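Local coordinates for protein phosphoribosylaminoimidazole-succinocarboxamide synthase (Pyrococcus horikoshii, PDB 4O7S) that catalyses the ATP-dependent joining of L-aspartate to a carboxylated aminoimidazole ribonucleotide, forming SAICAR on the de novo purine pathway, at residues P87-V92 and Y120-E125; K175-K180 and L188-S193. All blocks are in the same frame, centred on the assembly; numbering follows the deposited sequence.

In the fold
Both contacts are largely buried and belong to one antiparallel sheet, in which strands 84-93 and 169-180 are neighbours; their centres lie about 11 Å apart. Contact 1 (87-92 with 120-125) pairs strand 84-93 with the end of strand 111-121 and runs from a buried middle to the exposed Lys122. Contact 2 (175-180 with 188-193) lies nearer the centre of the chain, about 7 Å from it, and joins strand 169-180 to the loop after strand 186-188. Backbone bonds carry most of the first, with a weak salt bridge at its exposed end; in the second a single backbone bond is helped by a water, a buried apolar cluster and a lysine held between two carboxylates. Thymidine-5'-diphosphate touches both.

Contact 1 (P87-V92 and Y120-E125); sequences PLEVVV and YYKNDE. With TYD (thymidine-5'-diphosphate), chain B.
Glu89 and Tyr120 form an antiparallel hydrogen-bonded pair: Glu89 N donates to Tyr120 O and Tyr120 N to Glu89 O, both at 2.8 Å. Next to them Leu88 and Tyr121 make a non-hydrogen-bonded pair, and beyond it Lys122 N donates to Pro87 O at 3.0 Å. The same Pro87 O lies at the edge of the Tyr121 ring, while Asn123 CB sits over the rim of one face and Asn123 ND2 donates to Tyr121 OH.

The chain of Glu89 is extended beyond CG and crosses that of Lys122 at about a right angle, the two CG atoms 3.7 Å apart. Lys122 bends at chi3 and chi4 (81° and 64°), which folds NZ back to Glu89 OE1 in a weak salt bridge of 3.5 Å. The other carboxylate oxygen, Glu89 OE2, lies 3.2 Å from O4 of the bound thymidine-5'-diphosphate, a close polar approach with no hydrogen bond assigned. With an alanine here, Lys122 NZ would probably lose its nearer carboxylate, keeping a long, weak approach to Glu177, and a gap would open beside the thymine. Val91 has CG1 anti to its backbone N (chi1 176°), which turns that methyl to the nucleotide's C5' and leaves CG2 to pack obliquely against Tyr120 CE2 at 3.7 Å. The Tyr120 hydroxyl is hydrogen-bonded to Glu118.

The Glu89 and Tyr120 side chains occupy the nucleotide side of the sheet, with Glu89 also resting on Lys175 of strand 169-180. On the other side Leu88 packs against Ile146 of helix 143-165, and both Leu88 and Tyr121 meet Ile131 of strand 130-131.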
ATOM      1  N   PRO A  87      -1.945   6.872 -14.211  1.00 14.18           N
ATOM      2  CA  PRO A  87      -2.953   5.854 -13.887  1.00 13.97           C
ATOM      3  C   PRO A  87      -3.065   5.663 -12.366  1.00 14.42           C
ATOM      4  O   PRO A  87      -2.829   4.555 -11.834  1.00 14.28           O
ATOM      5  CB  PRO A  87      -2.417   4.602 -14.597  1.00 13.76           C
ATOM      6  CG  PRO A  87      -0.929   4.784 -14.577  1.00 14.05           C
ATOM      7  CD  PRO A  87      -0.664   6.270 -14.650  1.00 13.80           C
ATOM      8  N   LEU A  88      -3.442   6.744 -11.681  1.00 13.80           N
ATOM      9  CA  LEU A  88      -3.525   6.762 -10.228  1.00 13.72           C
ATOM     10  C   LEU A  88      -4.838   7.343  -9.760  1.00 13.87           C
ATOM     11  O   LEU A  88      -5.430   8.209 -10.417  1.00 13.71           O
ATOM     12  CB  LEU A  88      -2.399   7.614  -9.619  1.00 13.53           C
ATOM     13  CG  LEU A  88      -0.939   7.169  -9.844  1.00 13.90           C
ATOM     14  CD1 LEU A  88       0.006   8.281  -9.394  1.00 13.47           C
ATOM     15  CD2 LEU A  88      -0.630   5.876  -9.115  1.00 12.71           C
ATOM     16  N   GLU A  89      -5.297   6.843  -8.622  1.00 14.13           N
ATOM     17  CA  GLU A  89      -6.268   7.555  -7.818  1.00 14.94           C
ATOM     18  C   GLU A  89      -5.542   7.859  -6.515  1.00 14.02           C
ATOM     19  O   GLU A  89      -4.960   6.966  -5.892  1.00 12.62           O
ATOM     20  CB  GLU A  89      -7.520   6.710  -7.605  1.00 17.91           C
ATOM     21  CG  GLU A  89      -8.400   6.611  -8.851  1.00 21.81           C
ATOM     22  CD  GLU A  89      -9.226   5.336  -8.867  1.00 26.06           C
ATOM     23  OE1 GLU A  89     -10.060   5.164  -9.783  1.00 27.30           O
ATOM     24  OE2 GLU A  89      -9.019   4.473  -7.976  1.00 29.48           O
ATOM     25  N   VAL A  90      -5.522   9.141  -6.160  1.00 13.55           N
ATOM     26  CA  VAL A  90      -4.786   9.641  -5.005  1.00 12.70           C
ATOM     27  C   VAL A  90      -5.764  10.013  -3.910  1.00 12.66           C
ATOM     28  O   VAL A  90      -6.551  10.945  -4.065  1.00 13.32           O
ATOM     29  CB  VAL A  90      -3.925  10.857  -5.380  1.00 12.70           C
ATOM     30  CG1 VAL A  90      -3.097  11.332  -4.176  1.00 12.45           C
ATOM     31  CG2 VAL A  90      -3.013  10.507  -6.553  1.00 12.84           C
ATOM     32  N   VAL A  91      -5.729   9.279  -2.802  1.00 12.30           N
ATOM     33  CA  VAL A  91      -6.736   9.446  -1.760  1.00 12.18           C
ATOM     34  C   VAL A  91      -6.116  10.124  -0.516  1.00 12.52           C
ATOM     35  O   VAL A  91      -5.086   9.678  -0.001  1.00 12.24           O
ATOM     36  CB  VAL A  91      -7.408   8.097  -1.399  1.00 12.18           C
ATOM     37  CG1 VAL A  91      -8.384   8.260  -0.239  1.00 11.85           C
ATOM     38  CG2 VAL A  91      -8.118   7.490  -2.612  1.00 11.47           C
ATOM     39  N   VAL A  92      -6.737  11.214  -0.074  1.00 12.26           N
ATOM     40  CA  VAL A  92      -6.327  11.927   1.143  1.00 12.80           C
ATOM     41  C   VAL A  92      -7.399  11.698   2.220  1.00 12.75           C
ATOM     42  O   VAL A  92      -8.580  11.818   1.937  1.00 12.67           O
ATOM     43  CB  VAL A  92      -6.131  13.438   0.871  1.00 12.32           C
ATOM     44  CG1 VAL A  92      -5.625  14.164   2.118  1.00 12.18           C
ATOM     45  CG2 VAL A  92      -5.173  13.645  -0.292  1.00 11.84           C
ATOM     46  N   TYR A 120      -3.667   4.541  -5.340  1.00 12.46           N
ATOM     47  CA  TYR A 120      -4.294   3.377  -5.945  1.00 12.46           C
ATOM     48  C   TYR A 120      -3.953   3.363  -7.424  1.00 12.95           C
ATOM     49  O   TYR A 120      -3.973   4.395  -8.084  1.00 12.72           O
ATOM     50  CB  TYR A 120      -5.807   3.380  -5.733  1.00 11.93           C
ATOM     51  CG  TYR A 120      -6.177   3.200  -4.285  1.00 11.91           C
ATOM     52  CD1 TYR A 120      -6.439   1.930  -3.761  1.00 11.67           C
ATOM     53  CD2 TYR A 120      -6.241   4.293  -3.434  1.00 11.28           C
ATOM     54  CE1 TYR A 120      -6.767   1.757  -2.422  1.00 11.53           C
ATOM     55  CE2 TYR A 120      -6.565   4.135  -2.106  1.00 11.88           C
ATOM     56  CZ  TYR A 120      -6.812   2.866  -1.596  1.00 11.76           C
ATOM     57  OH  TYR A 120      -7.125   2.749  -0.264  1.00 11.38           O
ATOM     58  N   TYR A 121      -3.587   2.187  -7.914  1.00 13.60           N
ATOM     59  CA  TYR A 121      -3.341   1.967  -9.319  1.00 14.74           C
ATOM     60  C   TYR A 121      -4.685   1.788 -10.060  1.00 15.52           C
ATOM     61  O   TYR A 121      -5.443   0.856  -9.761  1.00 14.86           O
ATOM     62  CB  TYR A 121      -2.445   0.728  -9.469  1.00 15.20           C
ATOM     63  CG  TYR A 121      -2.208   0.248 -10.892  1.00 16.58           C
ATOM     64  CD1 TYR A 121      -2.071   1.150 -11.950  1.00 16.55           C
ATOM     65  CD2 TYR A 121      -2.090  -1.124 -11.166  1.00 17.21           C
ATOM     66  CE1 TYR A 121      -1.847   0.701 -13.253  1.00 17.85           C
ATOM     67  CE2 TYR A 121      -1.858  -1.577 -12.451  1.00 18.35           C
ATOM     68  CZ  TYR A 121      -1.743  -0.661 -13.484  1.00 18.09           C
ATOM     69  OH  TYR A 121      -1.526  -1.124 -14.747  1.00 20.44           O
ATOM     70  N   LYS A 122      -4.978   2.687 -11.001  1.00 17.85           N
ATOM     71  CA  LYS A 122      -6.215   2.603 -11.815  1.00 20.18           C
ATOM     72  C   LYS A 122      -6.088   1.469 -12.803  1.00 20.78           C
ATOM     73  O   LYS A 122      -5.417   1.607 -13.819  1.00 20.94           O
ATOM     74  CB  LYS A 122      -6.431   3.879 -12.610  1.00 22.16           C
ATOM     75  CG  LYS A 122      -7.198   4.971 -11.896  1.00 24.05           C
ATOM     76  CD  LYS A 122      -7.306   6.195 -12.792  1.00 25.14           C
ATOM     77  CE  LYS A 122      -8.421   6.049 -13.804  1.00 27.58           C
ATOM     78  NZ  LYS A 122      -9.758   5.969 -13.144  1.00 30.80           N
ATOM     79  N   ASN A 123      -6.723   0.347 -12.493  1.00 21.59           N
ATOM     80  CA  ASN A 123      -6.644  -0.847 -13.307  1.00 23.11           C
ATOM     81  C   ASN A 123      -7.837  -1.721 -12.954  1.00 25.17           C
ATOM     82  O   ASN A 123      -7.920  -2.258 -11.839  1.00 23.36           O
ATOM     83  CB  ASN A 123      -5.329  -1.588 -13.042  1.00 22.39           C
ATOM     84  CG  ASN A 123      -5.177  -2.835 -13.905  1.00 22.62           C
ATOM     85  OD1 ASN A 123      -5.979  -3.761 -13.830  1.00 23.08           O
ATOM     86  ND2 ASN A 123      -4.131  -2.868 -14.716  1.00 21.84           N
ATOM     87  N   ASP A 124      -8.767  -1.839 -13.896  1.00 29.08           N
ATOM     88  CA  ASP A 124     -10.042  -2.528 -13.649  1.00 31.02           C
ATOM     89  C   ASP A 124      -9.844  -4.018 -13.481  1.00 31.32           C
ATOM     90  O   ASP A 124     -10.513  -4.634 -12.659  1.00 30.83           O
ATOM     91  CB  ASP A 124     -11.021  -2.287 -14.789  1.00 34.82           C
ATOM     92  CG  ASP A 124     -11.422  -0.850 -14.897  1.00 37.00           C
ATOM     93  OD1 ASP A 124     -11.962  -0.310 -13.910  1.00 40.11           O
ATOM     94  OD2 ASP A 124     -11.193  -0.262 -15.968  1.00 38.78           O
ATOM     95  N   GLU A 125      -8.916  -4.586 -14.252  1.00 30.67           N
ATOM     96  CA  GLU A 125      -8.584  -6.006 -14.118  1.00 31.08           C
ATOM     97  C   GLU A 125      -8.121  -6.367 -12.703  1.00 30.20           C
ATOM     98  O   GLU A 125      -8.439  -7.443 -12.206  1.00 30.92           O
ATOM     99  CB  GLU A 125      -7.542  -6.421 -15.159  1.00 31.58           C
ATOM    100  CG  GLU A 125      -8.092  -6.494 -16.579  1.00 33.53           C
TER
HETATM  101  PA  TYD B 301     -12.364   4.453   0.132  0.55 20.93           P
HETATM  102  O1A TYD B 301     -12.896   4.463   1.546  0.55 20.10           O
HETATM  103  O2A TYD B 301     -10.915   4.075  -0.092  0.55 20.50           O
HETATM  104  O3A TYD B 301     -13.247   3.497  -0.816  0.55 20.57           O
HETATM  105  PB  TYD B 301     -14.843   3.275  -0.808  0.55 20.74           P
HETATM  106  O1B TYD B 301     -15.278   3.218   0.631  0.55 19.94           O
HETATM  107  O2B TYD B 301     -15.412   4.483  -1.516  0.55 21.41           O
HETATM  108  O3B TYD B 301     -14.952   1.991  -1.586  0.55 20.07           O
HETATM  109  O5' TYD B 301     -12.612   5.898  -0.519  0.55 21.76           O
HETATM  110  C5' TYD B 301     -12.037   7.061   0.076  0.55 23.36           C
HETATM  111  C4' TYD B 301     -12.491   8.331  -0.650  0.55 25.05           C
HETATM  112  O4' TYD B 301     -11.970   8.338  -1.976  0.55 26.09           O
HETATM  113  C3' TYD B 301     -14.005   8.486  -0.780  0.55 25.04           C
HETATM  114  O3' TYD B 301     -14.311   9.865  -0.591  0.55 24.29           O
HETATM  115  C2' TYD B 301     -14.344   8.137  -2.209  0.55 26.38           C
HETATM  116  C1' TYD B 301     -13.032   8.367  -2.944  0.55 27.91           C
HETATM  117  N1  TYD B 301     -12.772   7.370  -3.991  0.55 30.41           N
HETATM  118  C2  TYD B 301     -13.368   7.497  -5.282  0.55 30.48           C
HETATM  119  O2  TYD B 301     -14.135   8.452  -5.529  0.55 28.51           O
HETATM  120  N3  TYD B 301     -13.115   6.589  -6.245  0.55 31.77           N
HETATM  121  C4  TYD B 301     -12.285   5.553  -6.017  0.55 33.89           C
HETATM  122  O4  TYD B 301     -12.054   4.724  -6.919  0.55 35.29           O
HETATM  123  C5  TYD B 301     -11.636   5.406  -4.684  0.55 33.88           C
HETATM  124  C5M TYD B 301     -10.686   4.277  -4.367  0.55 35.57           C
HETATM  125  C6  TYD B 301     -11.926   6.359  -3.719  0.55 32.26           C

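Contact 2 (K175-K180 and L188-S193). With TYD (thymidine-5'-diphosphate), chain B.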
ATOM      1  N   LYS A 175     -10.791  11.761  -3.200  1.00 13.32           N
ATOM      2  CA  LYS A 175      -9.891  11.186  -4.184  1.00 13.32           C
ATOM      3  C   LYS A 175      -9.613  12.210  -5.290  1.00 12.82           C
ATOM      4  O   LYS A 175     -10.519  12.896  -5.769  1.00 12.62           O
ATOM      5  CB  LYS A 175     -10.492   9.922  -4.794  1.00 14.70           C
ATOM      6  CG  LYS A 175      -9.681   9.352  -5.960  1.00 17.30           C
ATOM      7  CD  LYS A 175     -10.580   8.923  -7.106  1.00 20.17           C
ATOM      8  CE  LYS A 175     -10.708  10.044  -8.099  1.00 22.22           C
ATOM      9  NZ  LYS A 175     -11.835   9.874  -9.041  1.00 21.28           N
ATOM     10  N   LEU A 176      -8.358  12.270  -5.705  1.00 11.91           N
ATOM     11  CA  LEU A 176      -7.945  13.080  -6.833  1.00 11.46           C
ATOM     12  C   LEU A 176      -7.290  12.241  -7.926  1.00 11.79           C
ATOM     13  O   LEU A 176      -6.767  11.124  -7.679  1.00 10.64           O
ATOM     14  CB  LEU A 176      -6.926  14.128  -6.376  1.00 11.52           C
ATOM     15  CG  LEU A 176      -7.341  15.095  -5.270  1.00 11.12           C
ATOM     16  CD1 LEU A 176      -6.130  15.928  -4.879  1.00 11.02           C
ATOM     17  CD2 LEU A 176      -8.511  15.954  -5.727  1.00 11.19           C
ATOM     18  N   GLU A 177      -7.294  12.809  -9.133  1.00 12.01           N
ATOM     19  CA  GLU A 177      -6.549  12.270 -10.254  1.00 12.12           C
ATOM     20  C   GLU A 177      -5.758  13.404 -10.878  1.00 12.61           C
ATOM     21  O   GLU A 177      -6.097  14.583 -10.681  1.00 12.95           O
ATOM     22  CB  GLU A 177      -7.494  11.599 -11.248  1.00 13.07           C
ATOM     23  CG  GLU A 177      -8.280  10.442 -10.611  1.00 14.05           C
ATOM     24  CD  GLU A 177      -9.120   9.650 -11.602  1.00 14.89           C
ATOM     25  OE1 GLU A 177      -8.862   9.713 -12.817  1.00 15.76           O
ATOM     26  OE2 GLU A 177     -10.056   8.960 -11.161  1.00 16.15           O
ATOM     27  N   PHE A 178      -4.695  13.047 -11.596  1.00 12.27           N
ATOM     28  CA  PHE A 178      -3.697  13.983 -12.063  1.00 12.80           C
ATOM     29  C   PHE A 178      -3.226  13.572 -13.439  1.00 13.24           C
ATOM     30  O   PHE A 178      -3.304  12.407 -13.798  1.00 12.93           O
ATOM     31  CB  PHE A 178      -2.465  13.950 -11.142  1.00 13.08           C
ATOM     32  CG  PHE A 178      -2.699  14.522  -9.780  1.00 13.06           C
ATOM     33  CD1 PHE A 178      -2.523  15.885  -9.547  1.00 12.91           C
ATOM     34  CD2 PHE A 178      -3.117  13.703  -8.725  1.00 12.73           C
ATOM     35  CE1 PHE A 178      -2.736  16.424  -8.278  1.00 13.03           C
ATOM     36  CE2 PHE A 178      -3.328  14.241  -7.462  1.00 12.39           C
ATOM     37  CZ  PHE A 178      -3.145  15.595  -7.236  1.00 12.22           C
ATOM     38  N   GLY A 179      -2.707  14.531 -14.197  1.00 14.17           N
ATOM     39  CA  GLY A 179      -2.042  14.225 -15.451  1.00 15.59           C
ATOM     40  C   GLY A 179      -0.935  15.222 -15.703  1.00 16.97           C
ATOM     41  O   GLY A 179      -0.798  16.214 -14.987  1.00 17.47           O
ATOM     42  N   LYS A 180      -0.165  14.975 -16.750  1.00 17.89           N
ATOM     43  CA  LYS A 180       0.923  15.863 -17.127  1.00 20.38           C
ATOM     44  C   LYS A 180       0.531  16.701 -18.355  1.00 19.62           C
ATOM     45  O   LYS A 180      -0.008  16.164 -19.321  1.00 19.47           O
ATOM     46  CB  LYS A 180       2.164  15.010 -17.408  1.00 22.53           C
ATOM     47  CG  LYS A 180       3.466  15.663 -17.009  1.00 26.73           C
ATOM     48  CD  LYS A 180       4.449  14.663 -16.397  1.00 29.46           C
ATOM     49  CE  LYS A 180       5.141  13.795 -17.432  1.00 30.73           C
ATOM     50  NZ  LYS A 180       6.327  13.116 -16.825  1.00 31.80           N
ATOM     51  N   LEU A 188      -4.002  18.891 -11.757  1.00 15.07           N
ATOM     52  CA  LEU A 188      -5.147  18.218 -11.155  1.00 15.70           C
ATOM     53  C   LEU A 188      -6.257  17.971 -12.191  1.00 16.90           C
ATOM     54  O   LEU A 188      -6.634  18.882 -12.931  1.00 16.70           O
ATOM     55  CB  LEU A 188      -5.678  19.038  -9.984  1.00 16.41           C
ATOM     56  CG  LEU A 188      -6.794  18.379  -9.167  1.00 16.82           C
ATOM     57  CD1 LEU A 188      -6.263  17.152  -8.443  1.00 17.60           C
ATOM     58  CD2 LEU A 188      -7.327  19.366  -8.153  1.00 17.03           C
ATOM     59  N   ALA A 189      -6.762  16.738 -12.254  1.00 16.51           N
ATOM     60  CA  ALA A 189      -7.711  16.376 -13.307  1.00 17.04           C
ATOM     61  C   ALA A 189      -9.050  15.866 -12.761  1.00 16.68           C
ATOM     62  O   ALA A 189      -9.479  16.267 -11.664  1.00 15.64           O
ATOM     63  CB  ALA A 189      -7.077  15.362 -14.256  1.00 16.80           C
ATOM     64  N   ASP A 190      -9.707  14.996 -13.537  1.00 16.26           N
ATOM     65  CA  ASP A 190     -11.005  14.429 -13.166  1.00 16.48           C
ATOM     66  C   ASP A 190     -11.962  15.482 -12.560  1.00 17.04           C
ATOM     67  O   ASP A 190     -12.140  16.557 -13.139  1.00 17.26           O
ATOM     68  CB  ASP A 190     -10.804  13.226 -12.227  1.00 17.19           C
ATOM     69  CG  ASP A 190     -12.000  12.274 -12.223  1.00 17.66           C
ATOM     70  OD1 ASP A 190     -12.488  11.951 -11.138  1.00 18.09           O
ATOM     71  OD2 ASP A 190     -12.444  11.836 -13.295  1.00 18.03           O
ATOM     72  N   GLU A 191     -12.558  15.167 -11.402  1.00 16.54           N
ATOM     73  CA  GLU A 191     -13.626  15.948 -10.799  1.00 16.64           C
ATOM     74  C   GLU A 191     -13.398  16.065  -9.289  1.00 16.35           C
ATOM     75  O   GLU A 191     -12.636  15.279  -8.707  1.00 15.90           O
ATOM     76  CB  GLU A 191     -15.003  15.268 -11.030  1.00 18.15           C
ATOM     77  CG  GLU A 191     -15.224  13.991 -10.201  1.00 19.32           C
ATOM     78  CD  GLU A 191     -16.590  13.338 -10.379  1.00 20.91           C
ATOM     79  OE1 GLU A 191     -17.624  13.911  -9.949  1.00 21.67           O
ATOM     80  OE2 GLU A 191     -16.631  12.203 -10.904  1.00 20.89           O
ATOM     81  N   ILE A 192     -14.084  17.026  -8.668  1.00 15.61           N
ATOM     82  CA  ILE A 192     -14.167  17.118  -7.212  1.00 16.21           C
ATOM     83  C   ILE A 192     -15.628  17.367  -6.858  1.00 16.39           C
ATOM     84  O   ILE A 192     -16.174  18.434  -7.136  1.00 15.73           O
ATOM     85  CB  ILE A 192     -13.290  18.249  -6.611  1.00 16.70           C
ATOM     86  CG1 ILE A 192     -11.813  18.089  -6.999  1.00 16.64           C
ATOM     87  CG2 ILE A 192     -13.406  18.246  -5.088  1.00 17.62           C
ATOM     88  CD1 ILE A 192     -10.945  19.251  -6.564  1.00 16.68           C
ATOM     89  N   SER A 193     -16.261  16.369  -6.248  1.00 16.38           N
ATOM     90  CA  SER A 193     -17.689  16.417  -6.041  1.00 16.41           C
ATOM     91  C   SER A 193     -18.081  15.479  -4.893  1.00 15.84           C
ATOM     92  O   SER A 193     -17.225  14.749  -4.385  1.00 15.85           O
ATOM     93  CB  SER A 193     -18.392  15.999  -7.333  1.00 16.72           C
ATOM     94  OG  SER A 193     -18.267  14.601  -7.519  1.00 17.66           O
TER
HETATM   95  PA  TYD B 301     -12.364   4.453   0.132  0.55 20.93           P
HETATM   96  O1A TYD B 301     -12.896   4.463   1.546  0.55 20.10           O
HETATM   97  O2A TYD B 301     -10.915   4.075  -0.092  0.55 20.50           O
HETATM   98  O3A TYD B 301     -13.247   3.497  -0.816  0.55 20.57           O
HETATM   99  PB  TYD B 301     -14.843   3.275  -0.808  0.55 20.74           P
HETATM  100  O1B TYD B 301     -15.278   3.218   0.631  0.55 19.94           O
HETATM  101  O2B TYD B 301     -15.412   4.483  -1.516  0.55 21.41           O
HETATM  102  O3B TYD B 301     -14.952   1.991  -1.586  0.55 20.07           O
HETATM  103  O5' TYD B 301     -12.612   5.898  -0.519  0.55 21.76           O
HETATM  104  C5' TYD B 301     -12.037   7.061   0.076  0.55 23.36           C
HETATM  105  C4' TYD B 301     -12.491   8.331  -0.650  0.55 25.05           C
HETATM  106  O4' TYD B 301     -11.970   8.338  -1.976  0.55 26.09           O
HETATM  107  C3' TYD B 301     -14.005   8.486  -0.780  0.55 25.04           C
HETATM  108  O3' TYD B 301     -14.311   9.865  -0.591  0.55 24.29           O
HETATM  109  C2' TYD B 301     -14.344   8.137  -2.209  0.55 26.38           C
HETATM  110  C1' TYD B 301     -13.032   8.367  -2.944  0.55 27.91           C
HETATM  111  N1  TYD B 301     -12.772   7.370  -3.991  0.55 30.41           N
HETATM  112  C2  TYD B 301     -13.368   7.497  -5.282  0.55 30.48           C
HETATM  113  O2  TYD B 301     -14.135   8.452  -5.529  0.55 28.51           O
HETATM  114  N3  TYD B 301     -13.115   6.589  -6.245  0.55 31.77           N
HETATM  115  C4  TYD B 301     -12.285   5.553  -6.017  0.55 33.89           C
HETATM  116  O4  TYD B 301     -12.054   4.724  -6.919  0.55 35.29           O
HETATM  117  C5  TYD B 301     -11.636   5.406  -4.684  0.55 33.88           C
HETATM  118  C5M TYD B 301     -10.686   4.277  -4.367  0.55 35.57           C
HETATM  119  C6  TYD B 301     -11.926   6.359  -3.719  0.55 32.26           C
HETATM  120  O   HOH W   1      -9.352  15.029  -9.044  1.00 12.34           O
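In the beta hairpin of strands 169-180 and 186-188, the returning chain at 188-193 runs back beside 175-178, close to the bound nucleotide. Phe178 and Leu188 are its antiparallel non-hydrogen-bonded pair here, and Ala189 N donates to Glu177 O at 2.7 Å. Leu188 has CG anti to its N (chi1 -174°), which carries CD1 over one face of the Phe178 ring in a CH-pi contact, 3.9 Å from the centroid. The same methyl is 3.7 Å from Leu176 CB, while Leu176 CD2 meets Ile192 CG1. Past this pair the segments leave strand pairing, and a water bridges them, accepting from Glu177 N and donating to Ala189 O.

In the loop that follows the hairpin, Asp190 joins Lys175 and Glu177 in a salt-bridge network. Lys175 NZ lies 3.0 Å from Asp190 OD1, which it meets from above the carboxylate plane, and 2.9 Å from Glu177 OE2. The two carboxylates stack with their planes only 2° apart, and the shared ammonium probably offsets their repulsion. Bends at chi2 and chi3 take the lysine past the thymine: Lys175 CD lies 3.6 Å from the ligand's N3, and Lys175 CB is 3.5 Å from its C1'.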